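PDB 3OT6: enoyl-CoA hydratase/isomerase family protein from Pseudomonas syringae pv. tomato, which probably acts on an acyl-CoA thioester as an enoyl-CoA hydratase or isomerase of the crotonase-like family, its own substrate being unestablished. Local coordinates for residues G103-A107 against K108-L112; E145-R148 against D149-K153; K214-L217 against D218-A222. One frame throughout, in Å; residues are numbered along the deposited sequence.

Contact 1 of 3, residues G103-A107 against K108-L112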
loop_
_atom_site.group_PDB
_atom_site.type_symbol
_atom_site.label_atom_id
_atom_site.label_comp_id
_atom_site.label_asym_id
_atom_site.label_seq_id
_atom_site.Cartn_x
_atom_site.Cartn_y
_atom_site.Cartn_z
ATOM N N GLY A 103 4.591 7.247 9.438
ATOM C CA GLY A 103 3.899 8.466 9.797
ATOM C C GLY A 103 2.552 8.554 9.108
ATOM O O GLY A 103 1.608 7.772 9.434
ATOM N N HIS A 104 2.441 9.520 8.191
ATOM C CA HIS A 104 1.221 9.771 7.396
ATOM C C HIS A 104 1.075 8.738 6.287
ATOM O O HIS A 104 2.076 8.305 5.679
ATOM C CB HIS A 104 1.329 11.150 6.703
ATOM C CG HIS A 104 1.356 12.306 7.647
ATOM N ND1 HIS A 104 2.448 13.131 7.776
ATOM C CD2 HIS A 104 0.427 12.768 8.516
ATOM C CE1 HIS A 104 2.198 14.050 8.691
ATOM N NE2 HIS A 104 0.978 13.850 9.158
ATOM N N ALA A 105 -0.158 8.399 5.945
ATOM C CA ALA A 105 -0.427 7.600 4.749
ATOM C C ALA A 105 -1.785 8.037 4.175
ATOM O O ALA A 105 -2.832 7.835 4.800
ATOM C CB ALA A 105 -0.406 6.096 5.106
ATOM N N VAL A 106 -1.786 8.697 3.018
ATOM C CA VAL A 106 -2.997 9.394 2.559
ATOM C C VAL A 106 -3.244 8.947 1.142
ATOM O O VAL A 106 -2.290 8.808 0.360
ATOM C CB VAL A 106 -2.808 10.914 2.589
ATOM C CG1 VAL A 106 -4.035 11.675 1.999
ATOM C CG2 VAL A 106 -2.513 11.423 4.017
ATOM N N ALA A 107 -4.517 8.698 0.818
ATOM C CA ALA A 107 -4.990 8.404 -0.560
ATOM C C ALA A 107 -4.230 7.132 -1.006
ATOM O O ALA A 107 -4.197 6.192 -0.207
ATOM C CB ALA A 107 -4.797 9.610 -1.502
ATOM N N LYS A 108 -3.610 7.092 -2.207
ATOM C CA LYS A 108 -2.863 5.899 -2.659
ATOM C C LYS A 108 -1.870 5.464 -1.575
ATOM O O LYS A 108 -1.675 4.267 -1.363
ATOM C CB LYS A 108 -2.161 6.096 -4.025
ATOM C CG LYS A 108 -1.500 4.821 -4.623
ATOM C CD LYS A 108 -2.569 3.788 -5.120
ATOM C CE LYS A 108 -2.018 2.339 -5.450
ATOM N NZ LYS A 108 -3.293 1.426 -5.640
ATOM N N GLY A 109 -1.268 6.392 -0.858
ATOM C CA GLY A 109 -0.394 5.944 0.219
ATOM C C GLY A 109 -1.169 5.084 1.233
ATOM O O GLY A 109 -0.636 4.125 1.799
ATOM N N ALA A 110 -2.421 5.420 1.511
ATOM C CA ALA A 110 -3.157 4.552 2.416
ATOM C C ALA A 110 -3.641 3.259 1.688
ATOM O O ALA A 110 -3.860 2.229 2.351
ATOM C CB ALA A 110 -4.323 5.288 3.115
ATOM N N PHE A 111 -3.823 3.308 0.363
ATOM C CA PHE A 111 -4.061 2.084 -0.367
ATOM C C PHE A 111 -2.938 1.068 -0.282
ATOM O O PHE A 111 -3.169 -0.136 -0.394
ATOM C CB PHE A 111 -4.478 2.340 -1.788
ATOM C CG PHE A 111 -5.898 2.837 -1.880
ATOM C CD1 PHE A 111 -6.956 2.071 -1.350
ATOM C CD2 PHE A 111 -6.192 4.060 -2.449
ATOM C CE1 PHE A 111 -8.313 2.539 -1.428
ATOM C CE2 PHE A 111 -7.491 4.529 -2.515
ATOM C CZ PHE A 111 -8.563 3.788 -2.001
ATOM N N LEU A 112 -1.720 1.523 -0.059
ATOM C CA LEU A 112 -0.637 0.569 0.049
ATOM C C LEU A 112 -0.856 -0.301 1.278
ATOM O O LEU A 112 -0.528 -1.494 1.211
ATOM C CB LEU A 112 0.737 1.230 0.141
ATOM C CG LEU A 112 1.187 2.080 -1.025
ATOM C CD1 LEU A 112 2.617 2.625 -0.671
ATOM C CD2 LEU A 112 1.208 1.241 -2.241
#
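The methyl of A110 sits over two backbone oxygens of the chain before it, with CB 3.4 Å from A105 O and equally far from A107 O. A105 CB lies 4.5 Å from A110 CB, a loose apolar contact, and also rests 3.9 Å from G109 O. G109 brings no side chain to the face turned toward the strand, where V106 O and the backbone of A105 lie close. Here strand 103-106 turns into helix 108-113 at 105° between their short axes. V106 to G109 form a beta turn resembling type II', closed by a weak bond from G109 N to V106 O. Its second residue, A107, takes a positive phi (60°) more usual for glycine and occupies the N-cap position. In crotonase-fold enzymes this strand-turn-helix unit presents a peptide N-H of the early helix to the thioester carbonyl as part of the oxyanion hole; the same role is plausible here. The first helical bond runs from F111 N to A107 O at 3.0 Å, in the carbonyl plane, while A110 N makes a weaker, more bent bond to that oxygen. F111 has CG beside its own backbone N (chi1 -74°), which brings CD2 within 3.7 Å of A107 O in an oblique approach. K108 sends its chain away from the strand, CG anti to N and bent at chi2, and NZ makes a weak hydrogen bond to G83 O. The strand edges meet G58 and L60 through H104, and S127 and G129 through A105.

Contact 2 of 3, residues E145-R148 against D149-K153; sequences ELAR and DRLRK
The C-terminal turn of helix 141-150 gives way here to an extended chain, where A147 meets R150 and L151. A147 O takes two donors: L151 N, 2.9 Å away and fairly straight at 162°, and R150 N, 3.2 Å away and well above the carbonyl plane. The carbonyl is thus shared between a normal alpha-helical bond and one that closes a tighter turn. One turn back, D149 N reaches E145 O from above that carbonyl's plane. L151 tucks its side chain back over the same place: CG lies beside its own backbone N (chi1 -67°), and CD1 touches A147 CB at 3.8 Å. This pair faces the interior, where L114 approaches both residues. On the solvent side R148 grips E145 in a side-on salt bridge with two hydrogen bonds, NE to OE1 at 3.0 Å and NH2 to OE2 at 2.9 Å. Each oxygen is met on its syn side and lies nearly in the guanidinium plane, whereas both nitrogens lie somewhat out of the carboxylate plane. A bend at chi3 (-48°) turns the arginine's end back toward the glutamate one turn earlier, and the two bonds together fix its rotation. R150 directs its guanidinium away, to A116 O. A water donates to both R148 O (2.7 Å) and L151 O (2.8 Å), occupying two carbonyls as the chain leaves the helix. A carbonyl shared by an i+3 (3-10-like) and an i+4 (alpha) donor is a common form of the C-terminal end of an alpha helix.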
loop_
_atom_site.group_PDB
_atom_site.type_symbol
_atom_site.label_atom_id
_atom_site.label_comp_id
_atom_site.label_asym_id
_atom_site.label_seq_id
_atom_site.Cartn_x
_atom_site.Cartn_y
_atom_site.Cartn_z
ATOM N N GLU A 145 -12.844 -0.869 -3.835
ATOM C CA GLU A 145 -12.788 -2.310 -3.638
ATOM C C GLU A 145 -11.628 -2.764 -2.716
ATOM O O GLU A 145 -11.811 -3.684 -1.890
ATOM C CB GLU A 145 -12.809 -3.054 -4.988
ATOM C CG GLU A 145 -14.180 -2.957 -5.778
ATOM C CD GLU A 145 -15.431 -3.181 -4.900
ATOM O OE1 GLU A 145 -15.372 -4.001 -3.965
ATOM O OE2 GLU A 145 -16.493 -2.507 -5.124
ATOM N N LEU A 146 -10.481 -2.079 -2.777
ATOM C CA LEU A 146 -9.428 -2.319 -1.790
ATOM C C LEU A 146 -9.899 -1.930 -0.417
ATOM O O LEU A 146 -9.588 -2.591 0.558
ATOM C CB LEU A 146 -8.180 -1.513 -2.111
ATOM C CG LEU A 146 -7.381 -1.864 -3.396
ATOM C CD1 LEU A 146 -6.336 -0.771 -3.679
ATOM C CD2 LEU A 146 -6.696 -3.160 -3.236
ATOM N N ALA A 147 -10.658 -0.849 -0.303
ATOM C CA ALA A 147 -11.091 -0.400 1.028
ATOM C C ALA A 147 -12.183 -1.311 1.555
ATOM O O ALA A 147 -12.184 -1.706 2.719
ATOM C CB ALA A 147 -11.531 0.995 0.996
ATOM N N ARG A 148 -13.051 -1.746 0.657
ATOM C CA ARG A 148 -14.175 -2.560 1.059
ATOM C C ARG A 148 -13.700 -3.838 1.677
ATOM O O ARG A 148 -14.300 -4.338 2.618
ATOM C CB ARG A 148 -15.091 -2.860 -0.126
ATOM C CG ARG A 148 -16.461 -3.386 0.357
ATOM C CD ARG A 148 -17.359 -3.969 -0.750
ATOM N NE ARG A 148 -17.480 -3.131 -1.955
ATOM C CZ ARG A 148 -18.375 -2.151 -2.067
ATOM N NH1 ARG A 148 -19.256 -1.891 -1.032
ATOM N NH2 ARG A 148 -18.384 -1.444 -3.218
ATOM N N ASP A 149 -12.615 -4.373 1.143
ATOM C CA ASP A 149 -12.215 -5.695 1.489
ATOM C C ASP A 149 -11.482 -5.697 2.796
ATOM O O ASP A 149 -11.477 -6.733 3.449
ATOM C CB ASP A 149 -11.326 -6.338 0.378
ATOM C CG ASP A 149 -11.206 -7.861 0.550
ATOM O OD1 ASP A 149 -12.269 -8.537 0.434
ATOM O OD2 ASP A 149 -10.099 -8.370 0.873
ATOM N N ARG A 150 -10.853 -4.581 3.188
ATOM C CA ARG A 150 -10.026 -4.573 4.405
ATOM C C ARG A 150 -10.588 -3.753 5.594
ATOM O O ARG A 150 -10.241 -4.019 6.760
ATOM C CB ARG A 150 -8.583 -4.041 4.121
ATOM C CG ARG A 150 -7.563 -4.334 5.304
ATOM C CD ARG A 150 -7.223 -5.878 5.454
ATOM N NE ARG A 150 -6.577 -6.278 4.213
ATOM C CZ ARG A 150 -5.267 -6.438 4.038
ATOM N NH1 ARG A 150 -4.404 -6.341 5.040
ATOM N NH2 ARG A 150 -4.824 -6.721 2.836
ATOM N N LEU A 151 -11.347 -2.703 5.300
ATOM C CA LEU A 151 -11.738 -1.767 6.336
ATOM C C LEU A 151 -12.948 -2.289 7.117
ATOM O O LEU A 151 -13.806 -2.990 6.552
ATOM C CB LEU A 151 -12.051 -0.410 5.732
ATOM C CG LEU A 151 -10.812 0.278 5.151
ATOM C CD1 LEU A 151 -11.213 1.666 4.724
ATOM C CD2 LEU A 151 -9.514 0.320 6.075
ATOM N N ARG A 152 -12.985 -2.003 8.416
ATOM C CA ARG A 152 -14.127 -2.357 9.214
ATOM C C ARG A 152 -15.400 -1.693 8.593
ATOM O O ARG A 152 -15.406 -0.524 8.194
ATOM C CB ARG A 152 -13.824 -1.934 10.632
ATOM C CG ARG A 152 -14.965 -1.528 11.527
ATOM C CD ARG A 152 -14.428 -1.300 12.939
ATOM N NE ARG A 152 -15.356 -0.686 13.910
ATOM C CZ ARG A 152 -16.497 -1.203 14.417
ATOM N NH1 ARG A 152 -17.007 -2.397 14.046
ATOM N NH2 ARG A 152 -17.168 -0.476 15.311
ATOM N N LYS A 153 -16.473 -2.464 8.465
ATOM C CA LYS A 153 -17.672 -2.003 7.736
ATOM C C LYS A 153 -18.152 -0.561 8.056
ATOM O O LYS A 153 -18.614 0.174 7.148
ATOM C CB LYS A 153 -18.830 -2.985 7.907
ATOM C CG LYS A 153 -18.615 -4.285 7.183
ATOM C CD LYS A 153 -19.627 -5.309 7.589
ATOM C CE LYS A 153 -19.395 -6.614 6.910
ATOM N NZ LYS A 153 -20.265 -6.685 5.679
HETATM O O HOH W 1 -15.618 -2.978 4.480
#

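Contact 3 of 3, residues K214-L217 against D218-A222; sequences KGLL and DTLDA
K214 and D218, one turn apart on the long C-terminal helix 202-230 of the crotonase-like fold, cross obliquely and meet in a salt bridge. The lysine chain runs out extended until it bends at chi4 (48°), which swings NZ back to D218 OD2 at 2.6 Å. That oxygen receives it on its syn lone pair, the side of OD1. The carboxylate of D218 lies back over the preceding turn, CG 3.4 Å from K214 O. Beside the charged pair, D218 N points nearly straight at K214 O, 2.8 Å away. On another face of the helix L216 and L220 lie side by side and point the same way, their CD1 methyls 4.1 Å apart. L220 CG also rests close over L216 O. Together the two leucines form an apolar strip toward the rest of the chain, where L91 of helix 73-91 touches both; L216 meets D149 and L220 meets L146 of helix 141-150. L217 packs against R88 and L91, and D221 in the next turn pairs its OD1 with R88 NE in a salt bridge. T219 shares the first torsion of D218, its hydroxyl standing beside its backbone N, which turns OG1 back toward the N-terminal side, to G215 O. This carbonyl oxygen therefore accepts twice from one residue: from T219 N, 3.0 Å from G215 O and tilted 24° from the carbonyl plane, and from T219 OG1, 2.7 Å from G215 O. The two donors come from opposite faces of that carbonyl, with OG1 standing 36° out of its plane.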
loop_
_atom_site.group_PDB
_atom_site.type_symbol
_atom_site.label_atom_id
_atom_site.label_comp_id
_atom_site.label_asym_id
_atom_site.label_seq_id
_atom_site.Cartn_x
_atom_site.Cartn_y
_atom_site.Cartn_z
ATOM N N LYS A 214 -9.087 -14.712 -4.381
ATOM C CA LYS A 214 -9.510 -14.835 -5.779
ATOM C C LYS A 214 -10.580 -13.854 -6.144
ATOM O O LYS A 214 -10.412 -13.140 -7.122
ATOM C CB LYS A 214 -9.979 -16.256 -6.137
ATOM C CG LYS A 214 -10.513 -16.295 -7.573
ATOM C CD LYS A 214 -10.858 -17.719 -8.102
ATOM C CE LYS A 214 -11.567 -17.660 -9.520
ATOM N NZ LYS A 214 -10.768 -16.730 -10.422
ATOM N N GLY A 215 -11.677 -13.819 -5.380
ATOM C CA GLY A 215 -12.731 -12.804 -5.513
ATOM C C GLY A 215 -12.177 -11.378 -5.592
ATOM O O GLY A 215 -12.528 -10.620 -6.524
ATOM N N LEU A 216 -11.252 -11.030 -4.689
ATOM C CA LEU A 216 -10.757 -9.694 -4.609
ATOM C C LEU A 216 -9.925 -9.445 -5.852
ATOM O O LEU A 216 -10.063 -8.372 -6.504
ATOM C CB LEU A 216 -9.959 -9.485 -3.335
ATOM C CG LEU A 216 -9.121 -8.198 -3.149
ATOM C CD1 LEU A 216 -9.996 -6.922 -3.153
ATOM C CD2 LEU A 216 -8.284 -8.243 -1.880
ATOM N N LEU A 217 -9.104 -10.429 -6.216
ATOM C CA LEU A 217 -8.211 -10.288 -7.392
ATOM C C LEU A 217 -9.010 -10.167 -8.697
ATOM O O LEU A 217 -8.735 -9.326 -9.499
ATOM C CB LEU A 217 -7.203 -11.442 -7.457
ATOM C CG LEU A 217 -5.829 -11.378 -6.749
ATOM C CD1 LEU A 217 -5.504 -10.146 -5.876
ATOM C CD2 LEU A 217 -5.399 -12.667 -6.049
ATOM N N ASP A 218 -10.031 -10.981 -8.910
ATOM C CA ASP A 218 -10.828 -10.808 -10.121
ATOM C C ASP A 218 -11.515 -9.463 -10.154
ATOM O O ASP A 218 -11.489 -8.805 -11.177
ATOM C CB ASP A 218 -11.836 -11.966 -10.304
ATOM C CG ASP A 218 -11.126 -13.310 -10.467
ATOM O OD1 ASP A 218 -9.874 -13.307 -10.794
ATOM O OD2 ASP A 218 -11.805 -14.349 -10.253
ATOM N N THR A 219 -12.127 -9.076 -9.039
ATOM C CA THR A 219 -12.754 -7.793 -8.857
ATOM C C THR A 219 -11.825 -6.599 -9.139
ATOM O O THR A 219 -12.252 -5.594 -9.748
ATOM C CB THR A 219 -13.283 -7.658 -7.424
ATOM O OG1 THR A 219 -14.273 -8.654 -7.202
ATOM C CG2 THR A 219 -13.891 -6.280 -7.203
ATOM N N LEU A 220 -10.587 -6.679 -8.668
ATOM C CA LEU A 220 -9.600 -5.660 -8.981
ATOM C C LEU A 220 -9.285 -5.626 -10.491
ATOM O O LEU A 220 -9.125 -4.530 -11.024
ATOM C CB LEU A 220 -8.308 -5.818 -8.147
ATOM C CG LEU A 220 -8.370 -5.397 -6.668
ATOM C CD1 LEU A 220 -7.110 -5.871 -5.849
ATOM C CD2 LEU A 220 -8.576 -3.892 -6.553
ATOM N N ASP A 221 -9.159 -6.785 -11.163
ATOM C CA ASP A 221 -8.920 -6.803 -12.615
ATOM C C ASP A 221 -10.103 -6.115 -13.398
ATOM O O ASP A 221 -9.855 -5.314 -14.286
ATOM C CB ASP A 221 -8.631 -8.239 -13.152
ATOM C CG ASP A 221 -7.333 -8.828 -12.601
ATOM O OD1 ASP A 221 -6.464 -8.094 -12.075
ATOM O OD2 ASP A 221 -7.175 -10.067 -12.623
ATOM N N ALA A 222 -11.353 -6.445 -13.056
ATOM C CA ALA A 222 -12.520 -5.830 -13.643
ATOM C C ALA A 222 -12.486 -4.329 -13.377
ATOM O O ALA A 222 -12.673 -3.545 -14.295
ATOM C CB ALA A 222 -13.836 -6.457 -13.098
#

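Overall arrangement
Along the chain the contacts follow in series, each closing only a turn within one continuous stretch; none encloses or crosses another. Contact 1 joins strand 103-106 of the four-stranded sheet to helix 108-113, near the middle of the chain. Contact 2 ends helix 141-150, about 14 Å away between centres; the two meet where F111 CD1 packs on L146 CD1. Contact 3, on helix 202-230, lies about 13 Å from contact 2 between centres and touches it along the face between helices 141-150 and 202-230, where E145 CG also packs on T219 CG2. Contacts 1 and 3 do not touch, their nearest atoms being about 8 Å apart, so helix 141-150 spans the two.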